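Local coordinates for protein putative phosphoenolpyruvate-dependent sugar phosphotransferase system (PTS) permease (PDB 3MTQ) that probably takes part in phosphoenolpyruvate-dependent sugar uptake as a cytoplasmic, dimeric IIA component of the mannose/fructose phosphotransferase family, at residues 26-29 with 30-34; 92-95 with 96-99; 125-128 with 129-133. All coordinates share one frame; numbering follows the deposited sequence. Where two conformers were deposited one is given.

Interaction 1 of 3, residues 26-29 with 30-34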
ATOM      1  N   PHE A  26       9.268  -2.558  -6.966  1.00 21.73           N
ATOM      2  CA  PHE A  26       8.418  -1.700  -6.154  1.00 21.71           C
ATOM      3  C   PHE A  26       9.088  -0.364  -6.141  1.00 21.94           C
ATOM      4  O   PHE A  26      10.294  -0.240  -5.749  1.00 19.44           O
ATOM      5  CB  PHE A  26       8.232  -2.147  -4.698  1.00 22.40           C
ATOM      6  CG  PHE A  26       7.606  -3.513  -4.500  1.00 23.23           C
ATOM      7  CD1 PHE A  26       6.999  -4.230  -5.537  1.00 22.69           C
ATOM      8  CD2 PHE A  26       7.589  -4.051  -3.216  1.00 22.74           C
ATOM      9  CE1 PHE A  26       6.454  -5.489  -5.291  1.00 26.83           C
ATOM     10  CE2 PHE A  26       7.022  -5.290  -2.973  1.00 25.82           C
ATOM     11  CZ  PHE A  26       6.464  -6.007  -4.003  1.00 24.53           C
ATOM     12  N   ALA A  27       8.345   0.649  -6.582  1.00 20.19           N
ATOM     13  CA  ALA A  27       8.870   2.002  -6.672  1.00 20.74           C
ATOM     14  C   ALA A  27       8.024   3.018  -5.909  1.00 21.58           C
ATOM     15  O   ALA A  27       6.821   3.136  -6.097  1.00 21.72           O
ATOM     16  CB  ALA A  27       9.087   2.424  -8.106  1.00 17.92           C
ATOM     17  N   SER A  28       8.654   3.727  -4.992  1.00 21.30           N
ATOM     18  CA  SER A  28       7.902   4.667  -4.129  1.00 21.75           C
ATOM     19  C   SER A  28       8.647   5.952  -3.793  1.00 22.35           C
ATOM     20  O   SER A  28       9.888   6.010  -3.849  1.00 22.18           O
ATOM     21  CB  SER A  28       7.477   3.958  -2.828  1.00 21.58           C
ATOM     22  OG  SER A  28       8.631   3.731  -1.973  1.00 20.70           O
ATOM     23  N   HIS A  29       7.859   6.970  -3.422  1.00 22.29           N
ATOM     24  CA  HIS A  29       8.367   8.119  -2.665  1.00 21.72           C
ATOM     25  C   HIS A  29       8.804   7.574  -1.324  1.00 20.18           C
ATOM     26  O   HIS A  29       8.065   6.971  -0.583  1.00 18.91           O
ATOM     27  CB  HIS A  29       7.281   9.191  -2.447  1.00 22.50           C
ATOM     28  CG  HIS A  29       6.787   9.857  -3.697  1.00 20.90           C
ATOM     29  ND1 HIS A  29       5.874   9.264  -4.549  1.00 22.43           N
ATOM     30  CD2 HIS A  29       7.002  11.102  -4.182  1.00 22.38           C
ATOM     31  CE1 HIS A  29       5.598  10.097  -5.537  1.00 24.05           C
ATOM     32  NE2 HIS A  29       6.248  11.230  -5.326  1.00 24.98           N
ATOM     33  N   GLY A  30      10.069   7.739  -0.952  1.00 21.39           N
ATOM     34  CA  GLY A  30      10.422   7.276   0.357  1.00 20.46           C
ATOM     35  C   GLY A  30      10.493   5.767   0.499  1.00 21.61           C
ATOM     36  O   GLY A  30      10.506   5.019  -0.488  1.00 22.34           O
ATOM     37  N   SER A  31      10.503   5.315   1.745  1.00 21.72           N
ATOM     38  CA  SER A  31      10.832   3.933   2.078  1.00 21.43           C
ATOM     39  C   SER A  31       9.668   2.940   2.028  1.00 19.81           C
ATOM     40  O   SER A  31       9.824   1.748   2.317  1.00 21.80           O
ATOM     41  CB  SER A  31      11.487   3.894   3.450  1.00 20.54           C
ATOM     42  OG  SER A  31      10.649   4.445   4.450  1.00 22.80           O
ATOM     43  N   PHE A  32       8.493   3.422   1.600  1.00 18.81           N
ATOM     44  CA  PHE A  32       7.358   2.575   1.432  1.00 18.20           C
ATOM     45  C   PHE A  32       7.710   1.275   0.750  1.00 16.87           C
ATOM     46  O   PHE A  32       7.383   0.248   1.307  1.00 17.62           O
ATOM     47  CB  PHE A  32       6.346   3.389   0.657  1.00 16.82           C
ATOM     48  CG  PHE A  32       5.075   2.677   0.224  1.00 19.86           C
ATOM     49  CD1 PHE A  32       4.669   1.421   0.649  1.00 19.98           C
ATOM     50  CD2 PHE A  32       4.288   3.360  -0.643  1.00 18.97           C
ATOM     51  CE1 PHE A  32       3.423   0.871   0.148  1.00 19.00           C
ATOM     52  CE2 PHE A  32       3.046   2.843  -1.109  1.00 15.94           C
ATOM     53  CZ  PHE A  32       2.655   1.613  -0.702  1.00 17.98           C
ATOM     54  N   ALA A  33       8.372   1.332  -0.407  1.00 18.16           N
ATOM     55  CA  ALA A  33       8.674   0.134  -1.212  1.00 18.42           C
ATOM     56  C   ALA A  33       9.407  -0.966  -0.364  1.00 17.87           C
ATOM     57  O   ALA A  33       9.122  -2.157  -0.405  1.00 15.47           O
ATOM     58  CB  ALA A  33       9.427   0.531  -2.521  1.00 18.96           C
ATOM     59  N   ASN A  34      10.415  -0.553   0.425  1.00 19.35           N
ATOM     60  CA  ASN A  34      11.061  -1.450   1.337  0.50 19.15           C
ATOM     61  C   ASN A  34      10.203  -2.014   2.451  1.00 19.66           C
ATOM     62  O   ASN A  34      10.243  -3.211   2.751  1.00 20.37           O
ATOM     63  CB  ASN A  34      12.285  -0.738   1.912  0.50 19.65           C
ATOM     64  CG  ASN A  34      13.444  -0.840   0.988  0.50 18.99           C
ATOM     65  OD1 ASN A  34      13.521  -1.810   0.226  0.50 15.66           O
ATOM     66  ND2 ASN A  34      14.397   0.099   1.082  0.50 12.20           N
TER

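Interaction 2 of 3, residues 92-95 with 96-99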
ATOM      1  N   ASN A  92       5.720   7.384 -10.464  1.00 21.56           N
ATOM      2  CA  ASN A  92       5.055   6.727 -11.577  1.00 21.87           C
ATOM      3  C   ASN A  92       5.447   7.400 -12.882  1.00 21.04           C
ATOM      4  O   ASN A  92       5.725   6.738 -13.884  1.00 20.95           O
ATOM      5  CB  ASN A  92       3.537   6.743 -11.452  1.00 21.98           C
ATOM      6  CG  ASN A  92       2.864   5.768 -12.417  1.00 22.55           C
ATOM      7  OD1 ASN A  92       2.954   4.557 -12.244  1.00 22.20           O
ATOM      8  ND2 ASN A  92       2.165   6.296 -13.439  1.00 23.80           N
ATOM      9  N   ASN A  93       5.444   8.719 -12.874  1.00 21.78           N
ATOM     10  CA  ASN A  93       5.751   9.516 -14.070  1.00 22.18           C
ATOM     11  C   ASN A  93       7.069   9.084 -14.720  1.00 21.88           C
ATOM     12  O   ASN A  93       7.175   8.926 -15.914  1.00 20.99           O
ATOM     13  CB  ASN A  93       5.789  11.041 -13.768  1.00 22.82           C
ATOM     14  CG  ASN A  93       4.417  11.638 -13.358  1.00 25.07           C
ATOM     15  OD1 ASN A  93       3.361  11.065 -13.611  1.00 27.52           O
ATOM     16  ND2 ASN A  93       4.452  12.808 -12.721  1.00 28.34           N
ATOM     17  N   GLU A  94       8.111   8.899 -13.915  1.00 22.06           N
ATOM     18  CA  GLU A  94       9.371   8.529 -14.471  1.00 22.55           C
ATOM     19  C   GLU A  94       9.368   7.168 -15.188  1.00 24.18           C
ATOM     20  O   GLU A  94      10.219   6.932 -16.040  1.00 24.41           O
ATOM     21  CB  GLU A  94      10.432   8.548 -13.347  1.00 22.42           C
ATOM     22  CG  GLU A  94      10.745   9.902 -12.875  1.00 25.28           C
ATOM     23  CD  GLU A  94      11.439  10.730 -13.953  1.00 28.29           C
ATOM     24  OE1 GLU A  94      12.309  10.191 -14.689  1.00 32.61           O
ATOM     25  OE2 GLU A  94      11.088  11.908 -14.072  1.00 31.30           O
ATOM     26  N   PHE A  95       8.396   6.294 -14.890  1.00 24.37           N
ATOM     27  CA  PHE A  95       8.354   4.956 -15.473  1.00 24.33           C
ATOM     28  C   PHE A  95       7.483   4.870 -16.725  1.00 24.08           C
ATOM     29  O   PHE A  95       7.662   3.959 -17.539  1.00 23.42           O
ATOM     30  CB  PHE A  95       7.848   3.933 -14.452  1.00 24.62           C
ATOM     31  CG  PHE A  95       8.885   3.500 -13.467  1.00 26.50           C
ATOM     32  CD1 PHE A  95       9.799   2.531 -13.812  1.00 26.80           C
ATOM     33  CD2 PHE A  95       8.952   4.072 -12.204  1.00 25.96           C
ATOM     34  CE1 PHE A  95      10.778   2.136 -12.902  1.00 27.57           C
ATOM     35  CE2 PHE A  95       9.914   3.692 -11.299  1.00 25.64           C
ATOM     36  CZ  PHE A  95      10.825   2.718 -11.635  1.00 26.36           C
ATOM     37  N   VAL A  96       6.599   5.848 -16.905  1.00 23.96           N
ATOM     38  CA  VAL A  96       5.715   5.885 -18.071  1.00 25.01           C
ATOM     39  C   VAL A  96       6.479   5.793 -19.415  1.00 25.64           C
ATOM     40  O   VAL A  96       5.992   5.212 -20.386  1.00 24.70           O
ATOM     41  CB  VAL A  96       4.787   7.120 -17.954  1.00 25.64           C
ATOM     42  CG1 VAL A  96       4.049   7.455 -19.250  1.00 27.12           C
ATOM     43  CG2 VAL A  96       3.829   6.892 -16.794  1.00 24.52           C
ATOM     44  N   ARG A  97       7.719   6.278 -19.432  1.00 26.90           N
ATOM     45  CA  ARG A  97       8.511   6.295 -20.667  1.00 27.81           C
ATOM     46  C   ARG A  97       8.866   4.892 -21.137  1.00 28.15           C
ATOM     47  O   ARG A  97       9.129   4.681 -22.319  1.00 28.02           O
ATOM     48  CB  ARG A  97       9.801   7.110 -20.484  1.00 28.52           C
ATOM     49  CG  ARG A  97      10.572   6.772 -19.266  1.00 29.67           C
ATOM     50  CD  ARG A  97      12.068   6.937 -19.417  1.00 33.48           C
ATOM     51  NE  ARG A  97      12.450   7.964 -20.383  1.00 38.22           N
ATOM     52  CZ  ARG A  97      12.792   9.220 -20.098  1.00 41.24           C
ATOM     53  NH1 ARG A  97      13.125  10.050 -21.097  1.00 40.51           N
ATOM     54  NH2 ARG A  97      12.807   9.662 -18.847  1.00 43.70           N
ATOM     55  N   PHE A  98       8.913   3.939 -20.206  1.00 28.83           N
ATOM     56  CA  PHE A  98       9.300   2.555 -20.515  1.00 28.82           C
ATOM     57  C   PHE A  98       8.208   1.679 -21.089  1.00 29.35           C
ATOM     58  O   PHE A  98       8.455   0.511 -21.419  1.00 28.88           O
ATOM     59  CB  PHE A  98       9.907   1.876 -19.293  1.00 29.53           C
ATOM     60  CG  PHE A  98      11.119   2.560 -18.803  1.00 27.91           C
ATOM     61  CD1 PHE A  98      12.345   2.312 -19.380  1.00 30.80           C
ATOM     62  CD2 PHE A  98      11.035   3.503 -17.784  1.00 31.69           C
ATOM     63  CE1 PHE A  98      13.490   2.972 -18.918  1.00 26.97           C
ATOM     64  CE2 PHE A  98      12.170   4.167 -17.326  1.00 30.12           C
ATOM     65  CZ  PHE A  98      13.399   3.892 -17.912  1.00 28.36           C
ATOM     66  N   LEU A  99       7.029   2.226 -21.303  1.00 29.50           N
ATOM     67  CA  LEU A  99       6.024   1.443 -22.008  1.00 30.30           C
ATOM     68  C   LEU A  99       6.452   1.086 -23.470  1.00 31.16           C
ATOM     69  O   LEU A  99       5.746   0.344 -24.161  1.00 32.01           O
ATOM     70  CB  LEU A  99       4.671   2.170 -21.975  1.00 30.20           C
ATOM     71  CG  LEU A  99       4.084   2.534 -20.600  1.00 31.37           C
ATOM     72  CD1 LEU A  99       2.930   3.516 -20.724  1.00 30.51           C
ATOM     73  CD2 LEU A  99       3.671   1.276 -19.806  1.00 31.24           C
TER
HETATM   74  O   HOH W   1      12.445   8.415 -16.684  1.00 38.78           O

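Interaction 3 of 3, residues 125-128 with 129-133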
ATOM      1  N   ASP A 125       1.217 -17.729 -17.219  1.00 31.78           N
ATOM      2  CA  ASP A 125       1.957 -17.267 -18.404  1.00 32.23           C
ATOM      3  C   ASP A 125       1.282 -16.126 -19.190  1.00 31.80           C
ATOM      4  O   ASP A 125       1.951 -15.399 -19.932  1.00 33.42           O
ATOM      5  CB  ASP A 125       2.270 -18.448 -19.349  1.00 32.78           C
ATOM      6  CG  ASP A 125       1.014 -19.142 -19.861  1.00 36.20           C
ATOM      7  OD1 ASP A 125       0.350 -19.835 -19.067  1.00 39.81           O
ATOM      8  OD2 ASP A 125       0.701 -19.007 -21.063  1.00 42.41           O
ATOM      9  N   ASN A 126      -0.031 -15.978 -19.074  1.00 29.98           N
ATOM     10  CA  ASN A 126      -0.714 -14.844 -19.710  1.00 29.95           C
ATOM     11  C   ASN A 126      -0.545 -13.652 -18.774  1.00 28.60           C
ATOM     12  O   ASN A 126      -1.260 -13.531 -17.758  1.00 27.22           O
ATOM     13  CB  ASN A 126      -2.189 -15.196 -19.923  1.00 30.17           C
ATOM     14  CG  ASN A 126      -2.994 -14.098 -20.627  1.00 32.15           C
ATOM     15  OD1 ASN A 126      -2.671 -12.909 -20.589  1.00 34.20           O
ATOM     16  ND2 ASN A 126      -4.099 -14.508 -21.233  1.00 35.25           N
ATOM     17  N   THR A 127       0.424 -12.793 -19.081  1.00 28.23           N
ATOM     18  CA  THR A 127       0.761 -11.703 -18.154  1.00 27.75           C
ATOM     19  C   THR A 127      -0.351 -10.688 -17.971  1.00 27.24           C
ATOM     20  O   THR A 127      -0.569 -10.161 -16.873  1.00 25.75           O
ATOM     21  CB  THR A 127       2.063 -11.053 -18.540  1.00 28.08           C
ATOM     22  OG1 THR A 127       3.056 -12.073 -18.519  1.00 28.32           O
ATOM     23  CG2 THR A 127       2.422  -9.929 -17.549  1.00 28.31           C
ATOM     24  N   GLU A 128      -1.124 -10.502 -19.036  1.00 27.54           N
ATOM     25  CA  GLU A 128      -2.302  -9.616 -19.007  0.50 27.76           C
ATOM     26  C   GLU A 128      -3.344 -10.113 -18.018  1.00 27.34           C
ATOM     27  O   GLU A 128      -3.943  -9.324 -17.265  1.00 26.89           O
ATOM     28  CB  GLU A 128      -2.988  -9.533 -20.384  0.50 27.89           C
ATOM     29  CG  GLU A 128      -2.676  -8.278 -21.198  0.50 29.22           C
ATOM     30  CD  GLU A 128      -3.501  -8.208 -22.473  0.50 30.40           C
ATOM     31  OE1 GLU A 128      -4.738  -8.074 -22.371  0.50 32.13           O
ATOM     32  OE2 GLU A 128      -2.910  -8.290 -23.572  0.50 33.58           O
ATOM     33  N   LYS A 129      -3.583 -11.423 -18.051  1.00 27.34           N
ATOM     34  CA  LYS A 129      -4.540 -12.096 -17.182  1.00 27.31           C
ATOM     35  C   LYS A 129      -4.077 -12.037 -15.745  1.00 25.21           C
ATOM     36  O   LYS A 129      -4.835 -11.700 -14.875  1.00 25.29           O
ATOM     37  CB  LYS A 129      -4.732 -13.549 -17.635  1.00 28.49           C
ATOM     38  CG  LYS A 129      -5.613 -14.425 -16.778  1.00 30.81           C
ATOM     39  CD  LYS A 129      -5.743 -15.827 -17.408  1.00 33.78           C
ATOM     40  CE  LYS A 129      -6.419 -16.818 -16.454  1.00 36.05           C
ATOM     41  NZ  LYS A 129      -5.442 -17.579 -15.635  1.00 39.61           N
ATOM     42  N   LEU A 130      -2.809 -12.347 -15.498  1.00 24.01           N
ATOM     43  CA  LEU A 130      -2.232 -12.195 -14.151  1.00 22.32           C
ATOM     44  C   LEU A 130      -2.485 -10.812 -13.507  1.00 21.37           C
ATOM     45  O   LEU A 130      -2.964 -10.699 -12.350  1.00 21.47           O
ATOM     46  CB  LEU A 130      -0.723 -12.428 -14.243  1.00 22.19           C
ATOM     47  CG  LEU A 130       0.184 -12.110 -13.034  1.00 22.10           C
ATOM     48  CD1 LEU A 130      -0.014 -13.132 -11.951  1.00 24.21           C
ATOM     49  CD2 LEU A 130       1.599 -12.097 -13.425  1.00 26.44           C
ATOM     50  N   ILE A 131      -2.072  -9.773 -14.210  1.00 20.20           N
ATOM     51  CA  ILE A 131      -2.122  -8.402 -13.717  1.00 21.40           C
ATOM     52  C   ILE A 131      -3.583  -7.895 -13.537  1.00 21.63           C
ATOM     53  O   ILE A 131      -3.942  -7.369 -12.515  1.00 21.76           O
ATOM     54  CB  ILE A 131      -1.340  -7.454 -14.665  1.00 21.05           C
ATOM     55  CG1 ILE A 131       0.211  -7.711 -14.531  1.00 22.81           C
ATOM     56  CG2 ILE A 131      -1.679  -6.014 -14.344  1.00 21.16           C
ATOM     57  CD1 ILE A 131       1.047  -7.272 -15.732  1.00 22.98           C
ATOM     58  N   THR A 132      -4.416  -8.090 -14.540  1.00 22.42           N
ATOM     59  CA  THR A 132      -5.797  -7.654 -14.434  1.00 22.96           C
ATOM     60  C   THR A 132      -6.544  -8.397 -13.314  1.00 22.93           C
ATOM     61  O   THR A 132      -7.203  -7.751 -12.497  1.00 24.26           O
ATOM     62  CB  THR A 132      -6.533  -7.788 -15.798  1.00 23.15           C
ATOM     63  OG1 THR A 132      -6.354  -9.108 -16.288  1.00 26.87           O
ATOM     64  CG2 THR A 132      -5.967  -6.815 -16.824  1.00 24.15           C
ATOM     65  N   GLU A 133      -6.429  -9.730 -13.262  1.00 22.93           N
ATOM     66  CA  GLU A 133      -7.029 -10.525 -12.172  1.00 23.21           C
ATOM     67  C   GLU A 133      -6.516 -10.131 -10.778  1.00 23.19           C
ATOM     68  O   GLU A 133      -7.293 -10.001  -9.800  1.00 22.87           O
ATOM     69  CB  GLU A 133      -6.852 -12.037 -12.399  1.00 24.00           C
ATOM     70  CG  GLU A 133      -7.764 -12.600 -13.543  1.00 26.89           C
ATOM     71  CD  GLU A 133      -7.673 -14.113 -13.755  1.00 31.45           C
ATOM     72  OE1 GLU A 133      -6.795 -14.804 -13.160  1.00 32.38           O
ATOM     73  OE2 GLU A 133      -8.484 -14.613 -14.558  1.00 32.32           O
TER

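Interaction 1 of 3, residues 26-29 with 30-34
Ser28 and Ala33 meet where the strand 22-29, in the parallel sheet of an alpha/beta fold, turns into the helix 32-44, the first half of a beta-alpha-beta unit. With chi1 at 72°, Ser28 OG sits between its own backbone N and carbonyl carbon and faces the turn, where it accepts from Ala33 N at 2.9 Å (N-H...O angle 153°) and donates to Gly30 O at 2.7 Å, approaching from above that carbonyl's plane. A small hydroxyl that can do both suits a buried turn whose backbone groups need partners. Gly30 turns the chain with a positive phi and a nearly extended psi, a combination that glycine, lacking a CB, takes up easily. Ala33 fits because its short CB can lie against the strand, 3.7 Å from Phe26 CB. Phe32 starts toward Ser28, its CB 3.5 Å from Ser28 OG, but its ring leads away to meet, plane parallel to plane, the ring of Phe32 of the second subunit. His29 turns away too, its ND1 hydrogen-bonded to Asp85; it is probably the counterpart of the histidine that is phosphorylated in EIIA-Man relatives. The Phe26 ring receives Ala33 O at its edge, in plane, 3.7 Å from Phe26 CD2.

Interaction 2 of 3, residues 92-95 with 96-99
The C-terminal end of the helix 90-96 and the 3-10 turn at 97-98 bring Phe98 back against Phe95 and Glu94. Its backbone N donates to Phe95 O at 2.9 Å, while Val96 N divides its hydrogen between Asn93 O and, weakly, Asn92 O. With CG anti to its carbonyl carbon (chi1 -60°), the Phe98 ring lies back along the preceding turn, Phe95 CA at its edge, in plane. The two phenylalanine side chains approach to 4.3 Å between Phe95 CD1 and Phe98 CD2, but pack mainly on other elements. Phe95 packs on Val82 and Thr84 of the parallel sheet, Phe98 on Val67 and Val71 of the helix 63-72, and Phe95 reaches Val67 too, so large apolar rings let this helix end pack against both elements of the alpha/beta fold. On the more polar side, Arg97 bends at chi2 and chi3. Its CD lies over one face of the Phe98 ring, offset toward the rim, and Arg97 CG is 3.2 Å from Glu94 O. The guanidinium stops short of a salt bridge with Glu94, and a water fills the interval: it accepts from Arg97 NH2 and donates to Glu94 OE1 at 2.7 Å and to Glu94 O at 2.8 Å. The long, flexible arginine suits this indirect link, while Glu94 OE1 has a second partner in Thr64. Val96 CG2 approaches Asn92 ND2 to 3.8 Å, the two side chains crossing obliquely, and Asn92 OD1 is held by Thr84.

Interaction 3 of 3, residues 125-128 with 129-133
Asn126 and Lys129 meet at the first turn of the helix 127-141, where the asparagine is the N-cap. Its side chain accepts from Lys129 N through Asn126 OD1 at 3.1 Å, the N-H standing above the amide plane. CG anti to the backbone N (chi1 -178°) swings the amide over the helix start. Asparagine suits the place because its short side chain carries an acceptor to an amide that no earlier turn of helix can serve. Asn126 O takes Leu130 N almost straight, N-H...O 173°.

The tight side faces the protein. Thr127 CG2 lies 3.5 Å from Ile131 CD1, and both side chains rest on His105 of the strand 104-108. Branched residues suit this buried face of a helix on an alpha/beta core: Thr127 offers one methyl to Ile131 while its other branch, OG1, bonds to Glu79 and Arg22. Leu130, also buried, packs on Ser121 and Glu124 of the preceding loop.

The other side is looser and meets solvent. The Lys129 side chain crosses the Asn126 amide at about a right angle, with Lys129 CB 3.5 Å from Asn126 CG, and then runs out extended to a bend at chi4; its NZ forms a salt bridge with Glu124 and a long one with Glu133. Glu128, exposed to solvent, extends outward and was modelled in two conformers, but its carbonyl O is gripped twice from opposite faces of its plane, by Thr132 N at 3.0 Å and by Thr132 OG1 at 2.6 Å.

In the fold
The three contacts follow one another along the chain, and interactions 1 and 2 touch: Ala27 CB packs 3.5 Å from Phe95 CE2, so the strand 22-29 and the helix 90-96 are joined through apolar side chains although the contact centres lie 16 Å apart. Interaction 3 stands apart, its nearest atoms about 11 Å from interaction 1 and about 10 Å from interaction 2; it lies across the chain's centre from the former. Interaction 1 carries His29, the probable phosphorylation site by family resemblance, and Val91 of the helix that ends in interaction 2 touches this histidine. All three reach the second subunit, so each also contributes to the dimer interface.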